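Local coordinates for mucus binding protein (Lactobacillus reuteri, PDB 3I57) that probably helps lactobacilli adhere to mucus as part of a cell-wall-anchored surface protein and, through this type 2 repeat, also binds immunoglobulins, at residues Q2-Q7 against N65-T70; T29-T34 against E57-D62. All blocks are in the same frame, centred on the assembly; numbering follows the deposited sequence.

Interaction 1 of 2, residues Q2-Q7 against N65-T70; sequences QKVHVQ and NDQFYT. With CA (calcium ion), chain C.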
loop_
_atom_site.group_PDB
_atom_site.type_symbol
_atom_site.label_atom_id
_atom_site.label_comp_id
_atom_site.label_asym_id
_atom_site.label_seq_id
_atom_site.Cartn_x
_atom_site.Cartn_y
_atom_site.Cartn_z
ATOM N N GLN A 2 -44.970 13.899 1.509
ATOM C CA GLN A 2 -43.952 13.454 2.470
ATOM C C GLN A 2 -42.611 13.371 1.735
ATOM O O GLN A 2 -42.585 13.222 0.515
ATOM C CB GLN A 2 -44.313 12.078 3.002
ATOM C CG GLN A 2 -45.684 12.029 3.693
ATOM C CD GLN A 2 -45.778 13.053 4.805
ATOM O OE1 GLN A 2 -44.751 13.458 5.376
ATOM N NE2 GLN A 2 -47.007 13.484 5.128
ATOM N N LYS A 3 -41.515 13.434 2.479
ATOM C CA LYS A 3 -40.190 13.408 1.851
ATOM C C LYS A 3 -39.343 12.341 2.471
ATOM O O LYS A 3 -39.399 12.104 3.677
ATOM C CB LYS A 3 -39.465 14.754 2.012
ATOM C CG LYS A 3 -40.088 15.912 1.267
ATOM C CD LYS A 3 -39.312 17.216 1.575
ATOM C CE LYS A 3 -39.317 18.154 0.367
ATOM N NZ LYS A 3 -38.760 17.514 -0.881
ATOM N N VAL A 4 -38.529 11.717 1.632
ATOM C CA VAL A 4 -37.663 10.648 2.048
ATOM C C VAL A 4 -36.267 10.987 1.507
ATOM O O VAL A 4 -36.147 11.545 0.408
ATOM C CB VAL A 4 -38.116 9.295 1.435
ATOM C CG1 VAL A 4 -37.037 8.246 1.662
ATOM C CG2 VAL A 4 -39.396 8.847 2.057
ATOM N N HIS A 5 -35.232 10.657 2.263
ATOM C CA HIS A 5 -33.867 10.939 1.815
ATOM C C HIS A 5 -33.056 9.684 1.990
ATOM O O HIS A 5 -32.965 9.164 3.082
ATOM C CB HIS A 5 -33.258 12.061 2.688
ATOM C CG HIS A 5 -34.160 13.239 2.847
ATOM N ND1 HIS A 5 -34.344 14.170 1.841
ATOM C CD2 HIS A 5 -34.952 13.624 3.870
ATOM C CE1 HIS A 5 -35.205 15.087 2.249
ATOM N NE2 HIS A 5 -35.588 14.782 3.479
ATOM N N VAL A 6 -32.433 9.207 0.925
ATOM C CA VAL A 6 -31.631 7.997 1.052
ATOM C C VAL A 6 -30.177 8.389 0.926
ATOM O O VAL A 6 -29.775 8.967 -0.073
ATOM C CB VAL A 6 -31.974 6.982 -0.042
ATOM C CG1 VAL A 6 -31.135 5.725 0.146
ATOM C CG2 VAL A 6 -33.462 6.667 -0.012
ATOM N N GLN A 7 -29.390 8.081 1.951
ATOM C CA GLN A 7 -28.044 8.652 2.037
ATOM C C GLN A 7 -27.023 7.549 1.855
ATOM O O GLN A 7 -27.004 6.597 2.615
ATOM C CB GLN A 7 -27.852 9.357 3.395
ATOM C CG GLN A 7 -28.845 10.539 3.545
ATOM C CD GLN A 7 -28.979 11.025 4.975
ATOM O OE1 GLN A 7 -28.934 12.242 5.268
ATOM N NE2 GLN A 7 -29.148 10.097 5.873
ATOM N N ASN A 65 -41.642 15.902 10.102
ATOM C CA ASN A 65 -40.377 15.189 10.011
ATOM C C ASN A 65 -40.246 14.374 8.717
ATOM O O ASN A 65 -41.193 13.669 8.318
ATOM C CB ASN A 65 -40.253 14.261 11.209
ATOM C CG ASN A 65 -40.300 15.012 12.533
ATOM O OD1 ASN A 65 -41.186 14.777 13.368
ATOM N ND2 ASN A 65 -39.363 15.933 12.720
ATOM N N ASP A 66 -39.074 14.461 8.083
ATOM C CA ASP A 66 -38.752 13.619 6.927
ATOM C C ASP A 66 -38.209 12.257 7.364
ATOM O O ASP A 66 -37.802 12.065 8.520
ATOM C CB ASP A 66 -37.711 14.304 6.018
ATOM C CG ASP A 66 -38.232 15.582 5.375
ATOM O OD1 ASP A 66 -39.444 15.840 5.448
ATOM O OD2 ASP A 66 -37.424 16.324 4.783
ATOM N N GLN A 67 -38.176 11.318 6.419
ATOM C CA GLN A 67 -37.639 9.992 6.663
ATOM C C GLN A 67 -36.233 9.932 6.087
ATOM O O GLN A 67 -36.036 10.337 4.956
ATOM C CB GLN A 67 -38.524 8.938 5.996
ATOM C CG GLN A 67 -39.869 8.748 6.728
ATOM C CD GLN A 67 -40.913 8.053 5.874
ATOM O OE1 GLN A 67 -40.932 6.814 5.752
ATOM N NE2 GLN A 67 -41.780 8.835 5.287
ATOM N N PHE A 68 -35.268 9.459 6.871
ATOM C CA PHE A 68 -33.899 9.282 6.387
ATOM C C PHE A 68 -33.486 7.828 6.457
ATOM O O PHE A 68 -33.731 7.167 7.477
ATOM C CB PHE A 68 -32.927 10.122 7.247
ATOM C CG PHE A 68 -33.194 11.616 7.174
ATOM C CD1 PHE A 68 -32.425 12.427 6.363
ATOM C CD2 PHE A 68 -34.218 12.200 7.915
ATOM C CE1 PHE A 68 -32.657 13.831 6.295
ATOM C CE2 PHE A 68 -34.471 13.586 7.849
ATOM C CZ PHE A 68 -33.704 14.396 7.050
ATOM N N TYR A 69 -32.827 7.324 5.410
ATOM C CA TYR A 69 -32.298 5.965 5.454
ATOM C C TYR A 69 -30.902 5.963 4.888
ATOM O O TYR A 69 -30.688 6.491 3.789
ATOM C CB TYR A 69 -33.158 5.036 4.601
ATOM C CG TYR A 69 -34.584 5.075 5.023
ATOM C CD1 TYR A 69 -35.011 4.386 6.158
ATOM C CD2 TYR A 69 -35.511 5.862 4.336
ATOM C CE1 TYR A 69 -36.319 4.445 6.569
ATOM C CE2 TYR A 69 -36.831 5.904 4.738
ATOM C CZ TYR A 69 -37.224 5.204 5.853
ATOM O OH TYR A 69 -38.544 5.251 6.253
ATOM N N THR A 70 -29.970 5.361 5.615
ATOM C CA THR A 70 -28.576 5.283 5.148
ATOM C C THR A 70 -28.249 3.953 4.447
ATOM O O THR A 70 -28.843 2.893 4.727
ATOM C CB THR A 70 -27.581 5.526 6.303
ATOM O OG1 THR A 70 -27.814 4.568 7.338
ATOM C CG2 THR A 70 -27.740 6.946 6.894
HETATM CA CA CA C . -42.861 12.909 6.849
HETATM O O HOH W 1 -41.945 14.677 5.338
HETATM O O HOH W 2 -41.573 11.563 5.377
#
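His5 and Asp66 are joined by a side-chain hydrogen bond. His5 NE2 donates to Asp66 OD2 at 2.7 Å, and the bond is nearly straight. The oxygen lies in the plane of the imidazole, at its edge. Seen from the aspartate, the donor sits above the carboxylate plane. The other ring nitrogen, His5 ND1, bonds Asp21, so the ring is held at both nitrogens. Calcium joins the start of the two segments. Gln2 OE1 binds the ion at 2.5 Å. The backbone O of Asn65 binds it at 2.4 Å; Asp60 and Asp62 complete the protein ligands. One metal-bound water links Lys3 N to Asp66 OD1. A second donates to Lys3 O.

Beyond the site the backbones pair as parallel strands, part of the beta-grasp sheet of the mucin-binding domain. His5 N donates to Gln67 O at 2.8 Å, and Tyr69 N donates to His5 O at 3.0 Å. Gln67 N to Lys3 O and Gln7 N to Tyr69 O continue the pattern.

On the His5 side of the sheet, His5 CD2 lies over one face of the Phe68 ring, toward its rim, 3.3 Å from Phe68 CE1. The ring planes are 33° apart. With CG beside the backbone N (chi1 -62°), the Phe68 ring runs alongside the imidazole. On the other side, Val4 CG1 meets the edge of the Tyr69 ring, 3.9 Å from Tyr69 CE2. Lys3 CB and CD lie along the Asp66 carboxylate, while the ammonium end leaves for a salt bridge with Asp23.

The imidazole is thus fixed by two carboxylates and a ring face. The negative charge of the two carboxylates would probably raise its proton affinity.

Interaction 2 of 2, residues T29-T34 against E57-D62; sequences TIPYST and EKFDND. With CA (calcium ion), chain C.
Two loops of the mucin-binding domain meet here, beside the calcium site, with Ile30 the main point of contact. Ile30 N donates to Glu57 O at 2.8 Å. The donor lies in the carbonyl plane and the bond is nearly straight. A water donates to both Glu57 O and Ile30 O, so the glutamate carbonyl accepts two bonds. Ile30 CG1 sits over the centre of the Phe59 ring in a CH-pi contact, 3.7 Å from the centroid. The isoleucine holds CG1 beside its own backbone N (chi1 -63°). CD1 then runs on to Glu57 CG, 3.6 Å away.

Pro31 is the centre of an inverse gamma turn closed by Tyr32 N to Ile30 O. Its CD reaches the edge of the same ring, 3.7 Å from Phe59 CE2. Phe59 also touches Gln2 and Val4 of strand 2-10. With Phe59 cut back to an alanine, Ile30 CG1 and Pro31 CD would probably lose their aromatic partner and face a gap against that strand.

Past the ring, in an Asx turn, Asp60 OD1 accepts from Asp62 N at 3.0 Å and binds calcium at 2.4 Å. Asp62 O binds the same ion at 2.2 Å.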
loop_
_atom_site.group_PDB
_atom_site.type_symbol
_atom_site.label_atom_id
_atom_site.label_comp_id
_atom_site.label_asym_id
_atom_site.label_seq_id
_atom_site.Cartn_x
_atom_site.Cartn_y
_atom_site.Cartn_z
ATOM N N THR A 29 -46.382 3.228 -0.982
ATOM C CA THR A 29 -45.111 2.493 -0.889
ATOM C C THR A 29 -43.979 3.296 -1.568
ATOM O O THR A 29 -44.141 3.760 -2.703
ATOM C CB THR A 29 -45.229 1.080 -1.482
ATOM O OG1 THR A 29 -46.146 0.323 -0.693
ATOM C CG2 THR A 29 -43.818 0.347 -1.510
ATOM N N ILE A 30 -42.847 3.485 -0.880
ATOM C CA ILE A 30 -41.812 4.404 -1.439
ATOM C C ILE A 30 -41.254 3.750 -2.709
ATOM O O ILE A 30 -40.737 2.663 -2.625
ATOM C CB ILE A 30 -40.661 4.705 -0.433
ATOM C CG1 ILE A 30 -41.169 5.448 0.817
ATOM C CG2 ILE A 30 -39.538 5.511 -1.144
ATOM C CD1 ILE A 30 -40.266 5.279 2.055
ATOM N N PRO A 31 -41.410 4.385 -3.887
ATOM C CA PRO A 31 -41.044 3.714 -5.130
ATOM C C PRO A 31 -39.567 3.858 -5.390
ATOM O O PRO A 31 -39.150 4.625 -6.269
ATOM C CB PRO A 31 -41.876 4.444 -6.199
ATOM C CG PRO A 31 -42.095 5.806 -5.624
ATOM C CD PRO A 31 -42.127 5.653 -4.128
ATOM N N TYR A 32 -38.773 3.146 -4.593
ATOM C CA TYR A 32 -37.324 3.257 -4.656
ATOM C C TYR A 32 -36.710 1.914 -4.309
ATOM O O TYR A 32 -37.227 1.162 -3.452
ATOM C CB TYR A 32 -36.847 4.294 -3.624
ATOM C CG TYR A 32 -35.384 4.671 -3.674
ATOM C CD1 TYR A 32 -34.942 5.705 -4.497
ATOM C CD2 TYR A 32 -34.459 4.032 -2.857
ATOM C CE1 TYR A 32 -33.608 6.076 -4.547
ATOM C CE2 TYR A 32 -33.136 4.385 -2.890
ATOM C CZ TYR A 32 -32.709 5.418 -3.719
ATOM O OH TYR A 32 -31.382 5.733 -3.725
ATOM N N SER A 33 -35.586 1.655 -4.961
ATOM C CA SER A 33 -34.707 0.548 -4.607
ATOM C C SER A 33 -33.280 1.064 -4.499
ATOM O O SER A 33 -32.857 1.931 -5.270
ATOM C CB SER A 33 -34.746 -0.535 -5.677
ATOM O OG SER A 33 -33.603 -1.369 -5.605
ATOM N N THR A 34 -32.542 0.520 -3.552
ATOM C CA THR A 34 -31.147 0.883 -3.373
ATOM C C THR A 34 -30.254 0.140 -4.358
ATOM O O THR A 34 -29.040 0.330 -4.344
ATOM C CB THR A 34 -30.682 0.512 -1.967
ATOM O OG1 THR A 34 -30.988 -0.883 -1.748
ATOM C CG2 THR A 34 -31.381 1.433 -0.895
ATOM N N GLU A 57 -40.939 -0.204 2.539
ATOM C CA GLU A 57 -41.199 0.979 3.375
ATOM C C GLU A 57 -42.209 1.919 2.693
ATOM O O GLU A 57 -42.122 2.118 1.478
ATOM C CB GLU A 57 -39.871 1.731 3.597
ATOM C CG GLU A 57 -39.899 2.834 4.649
ATOM C CD GLU A 57 -39.781 2.286 6.055
ATOM O OE1 GLU A 57 -40.028 1.076 6.225
ATOM O OE2 GLU A 57 -39.436 3.059 6.974
ATOM N N LYS A 58 -43.154 2.461 3.475
ATOM C CA LYS A 58 -44.099 3.506 3.037
ATOM C C LYS A 58 -43.724 4.914 3.500
ATOM O O LYS A 58 -43.080 5.089 4.541
ATOM C CB LYS A 58 -45.506 3.233 3.606
ATOM C CG LYS A 58 -46.116 1.917 3.194
ATOM C CD LYS A 58 -47.452 1.629 3.933
ATOM C CE LYS A 58 -47.476 2.123 5.373
ATOM N NZ LYS A 58 -48.643 1.571 6.152
ATOM N N PHE A 59 -44.204 5.923 2.773
ATOM C CA PHE A 59 -44.147 7.295 3.250
ATOM C C PHE A 59 -45.019 7.404 4.519
ATOM O O PHE A 59 -46.128 6.859 4.558
ATOM C CB PHE A 59 -44.656 8.296 2.186
ATOM C CG PHE A 59 -43.763 8.420 0.965
ATOM C CD1 PHE A 59 -42.686 9.308 0.961
ATOM C CD2 PHE A 59 -44.003 7.660 -0.170
ATOM C CE1 PHE A 59 -41.854 9.418 -0.156
ATOM C CE2 PHE A 59 -43.193 7.778 -1.297
ATOM C CZ PHE A 59 -42.113 8.658 -1.286
ATOM N N ASP A 60 -44.506 8.105 5.536
ATOM C CA ASP A 60 -45.207 8.264 6.830
ATOM C C ASP A 60 -46.384 9.234 6.789
ATOM O O ASP A 60 -46.755 9.731 5.745
ATOM C CB ASP A 60 -44.254 8.690 7.946
ATOM C CG ASP A 60 -43.635 10.058 7.720
ATOM O OD1 ASP A 60 -44.225 10.958 7.067
ATOM O OD2 ASP A 60 -42.518 10.243 8.235
ATOM N N ASN A 61 -46.968 9.489 7.952
ATOM C CA ASN A 61 -48.063 10.435 8.064
ATOM C C ASN A 61 -47.640 11.535 9.024
ATOM O O ASN A 61 -48.408 11.923 9.911
ATOM C CB ASN A 61 -49.306 9.715 8.600
ATOM C CG ASN A 61 -50.530 10.630 8.696
ATOM O OD1 ASN A 61 -50.667 11.574 7.929
ATOM N ND2 ASN A 61 -51.432 10.335 9.646
ATOM N N ASP A 62 -46.399 11.997 8.871
ATOM C CA ASP A 62 -45.796 12.975 9.775
ATOM C C ASP A 62 -45.197 14.110 8.952
ATOM O O ASP A 62 -44.104 13.974 8.389
ATOM C CB ASP A 62 -44.729 12.290 10.641
ATOM C CG ASP A 62 -44.050 13.248 11.605
ATOM O OD1 ASP A 62 -44.215 14.472 11.441
ATOM O OD2 ASP A 62 -43.345 12.762 12.514
HETATM CA CA CA C . -42.861 12.909 6.849
HETATM O O HOH W 3 -40.384 0.975 -0.400
HETATM O O HOH W 1 -41.945 14.677 5.338
HETATM O O HOH W 2 -41.573 11.563 5.377
#

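Interaction 2 is nested in the chain loop that interaction 1 closes, and their centres are about 9 Å apart. One calcium ion unites them. Residues 2-7 and 65-70 supply a side-chain oxygen and a backbone oxygen, residues 57-62 supply one of each as well, and two waters complete the six ligands. Gln2 OE1 and Asp60 OD1 lie 3.1 Å apart on the metal. A second tie is polar: Tyr69 OH and Glu57 OE2 are 2.5 Å apart, a probable hydrogen bond. Val4 adds an apolar one, touching both Ile30 and Phe59. The ion thus fastens the loop 57-62 to the first residue of strand 2-10 and to the loop that leads into strand 67-80.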